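Side-chain contact in ThiS protein (Escherichia coli, PDB 1ZUD), which carries sulfur as a small ubiquitin-like protein and donates it for building the thiazole phosphate moiety of thiamine phosphate: residues H19-Q24 against D55-F60. Residues are numbered along the deposited sequence; the frame is centred on the assembly and turned at random.
Sequences HELLEQ and DQILLF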
# COMPACT_ATOMS: atom_id res chain seq x y z
N HIS D 19 13.88 -20.66 -23.26
CA HIS D 19 12.85 -21.01 -24.23
C HIS D 19 12.56 -22.51 -24.17
O HIS D 19 11.40 -22.93 -24.11
CB HIS D 19 13.29 -20.62 -25.68
CG HIS D 19 12.47 -21.24 -26.76
ND1 HIS D 19 11.28 -20.70 -27.21
CD2 HIS D 19 12.63 -22.40 -27.44
CE1 HIS D 19 10.74 -21.50 -28.10
NE2 HIS D 19 11.53 -22.54 -28.26
N GLU D 20 13.60 -23.34 -24.19
CA GLU D 20 13.34 -24.79 -24.17
C GLU D 20 12.63 -25.22 -22.89
O GLU D 20 11.74 -26.08 -22.90
CB GLU D 20 14.66 -25.58 -24.30
CG GLU D 20 15.50 -25.16 -25.54
CD GLU D 20 16.82 -25.95 -25.65
OE1 GLU D 20 17.69 -25.84 -24.74
OE2 GLU D 20 16.99 -26.67 -26.66
N LEU D 21 13.04 -24.64 -21.77
CA LEU D 21 12.37 -24.98 -20.50
C LEU D 21 10.89 -24.56 -20.54
O LEU D 21 10.02 -25.33 -20.14
CB LEU D 21 13.06 -24.26 -19.32
CG LEU D 21 12.38 -24.50 -17.97
CD1 LEU D 21 12.42 -25.98 -17.68
CD2 LEU D 21 13.04 -23.72 -16.86
N LEU D 22 10.59 -23.35 -21.03
CA LEU D 22 9.18 -22.90 -21.05
C LEU D 22 8.38 -23.83 -21.97
O LEU D 22 7.21 -24.15 -21.70
CB LEU D 22 9.08 -21.42 -21.49
CG LEU D 22 9.80 -20.44 -20.53
CD1 LEU D 22 9.61 -19.00 -21.00
CD2 LEU D 22 9.25 -20.61 -19.10
N GLU D 23 9.01 -24.28 -23.04
CA GLU D 23 8.38 -25.19 -24.00
C GLU D 23 8.07 -26.52 -23.32
O GLU D 23 6.97 -27.07 -23.48
CB GLU D 23 9.31 -25.44 -25.20
CG GLU D 23 9.34 -24.32 -26.21
CD GLU D 23 8.03 -24.20 -27.00
OE1 GLU D 23 7.83 -24.96 -27.98
OE2 GLU D 23 7.21 -23.35 -26.62
N GLN D 24 9.04 -27.02 -22.56
CA GLN D 24 8.85 -28.28 -21.82
C GLN D 24 7.64 -28.17 -20.85
O GLN D 24 6.81 -29.08 -20.76
CB GLN D 24 10.11 -28.59 -21.02
CG GLN D 24 10.27 -30.05 -20.66
CD GLN D 24 10.16 -30.97 -21.89
OE1 GLN D 24 9.19 -31.71 -22.02
NE2 GLN D 24 11.16 -30.92 -22.78
N ASP D 55 19.05 -22.30 -10.07
CA ASP D 55 18.48 -20.99 -10.44
C ASP D 55 17.11 -20.82 -9.79
O ASP D 55 16.39 -21.79 -9.64
CB ASP D 55 18.35 -20.86 -11.97
CG ASP D 55 19.56 -20.19 -12.60
OD1 ASP D 55 19.67 -20.19 -13.85
OD2 ASP D 55 20.42 -19.67 -11.85
N GLN D 56 16.75 -19.59 -9.40
CA GLN D 56 15.40 -19.39 -8.82
C GLN D 56 14.64 -18.62 -9.89
O GLN D 56 14.95 -17.46 -10.18
CB GLN D 56 15.46 -18.62 -7.51
CG GLN D 56 16.48 -19.21 -6.54
CD GLN D 56 16.33 -18.63 -5.16
OE1 GLN D 56 16.20 -17.42 -5.02
NE2 GLN D 56 16.36 -19.47 -4.14
N ILE D 57 13.66 -19.26 -10.49
CA ILE D 57 12.98 -18.64 -11.60
C ILE D 57 11.53 -18.30 -11.30
O ILE D 57 10.84 -19.05 -10.61
CB ILE D 57 13.03 -19.58 -12.79
CG1 ILE D 57 14.50 -19.95 -13.10
CG2 ILE D 57 12.50 -18.88 -14.03
CD1 ILE D 57 14.59 -21.01 -14.22
N LEU D 58 11.09 -17.16 -11.80
CA LEU D 58 9.70 -16.69 -11.65
C LEU D 58 9.21 -16.38 -13.05
O LEU D 58 9.88 -15.70 -13.84
CB LEU D 58 9.64 -15.38 -10.86
CG LEU D 58 10.22 -15.37 -9.47
CD1 LEU D 58 9.91 -14.03 -8.83
CD2 LEU D 58 9.60 -16.54 -8.64
N LEU D 59 8.04 -16.90 -13.36
CA LEU D 59 7.42 -16.66 -14.63
C LEU D 59 6.06 -16.04 -14.26
O LEU D 59 5.29 -16.66 -13.54
CB LEU D 59 7.20 -17.98 -15.33
CG LEU D 59 6.43 -17.74 -16.61
CD1 LEU D 59 7.33 -16.94 -17.58
CD2 LEU D 59 5.98 -19.10 -17.16
N PHE D 60 5.78 -14.82 -14.70
CA PHE D 60 4.49 -14.18 -14.31
C PHE D 60 3.89 -13.39 -15.47
O PHE D 60 4.58 -13.05 -16.44
CB PHE D 60 4.69 -13.26 -13.07
CG PHE D 60 5.85 -12.26 -13.23
CD1 PHE D 60 7.18 -12.67 -13.11
CD2 PHE D 60 5.59 -10.93 -13.57
CE1 PHE D 60 8.25 -11.77 -13.34
CE2 PHE D 60 6.64 -10.02 -13.80
CZ PHE D 60 7.99 -10.45 -13.68
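Leu-21 and Leu-22 of the helix meet Ile-57 and Leu-59 of the strand through methyl groups alone, and no hydrogen bond joins the two segments. In the first pair the side chains run head-on at each other: CD2 of Leu-21 ends 4.1 Å from CD1 of Ile-57, tip to tip. Ile-57 offers its longer branch here, because CG1 lies anti to its own carbonyl carbon (chi1 -55°) and chi2 is extended, which carries CD1 off the sheet. The backbones stay well apart, with the CA atoms of Leu-21 and Ile-57 separated by 10.9 Å, a gap bridged by the full length of both side chains.

The second pair meets at an angle. The CB of Leu-22 does not point straight at the strand, yet its end swings nearer, and CD2 stops 4.1 Å from CD2 of Leu-59. A chi1 of 175° sets CG of Leu-59 anti to the backbone N, and from there CD2 is the methyl that takes the oblique approach. The backbones are closer here, 9.1 Å between the CA atoms of Leu-22 and Leu-59.

Further apolar neighbours extend both pairs: Ile-3 touches Leu-21 and Ile-57, Leu-34 and Ile-36 of strand 32-36 touch Ile-57, and Trp-46 packs on Leu-22. Leu-58 packs on Arg-230 and Phe-60 on Leu-219, both of the ThiF chain.

The contact packs helix 18-24 against strand 56-61, the central strand of the mixed sheet, as in the ubiquitin-like beta-grasp fold. Two methyl contacts and 119 Å² buried between the segments, both sides summed, imply dispersion and hydrophobic burial without directional bonds, with Ile-57 and Leu-59 turned to the helix while Leu-58 and Phe-60 serve the partner enzyme.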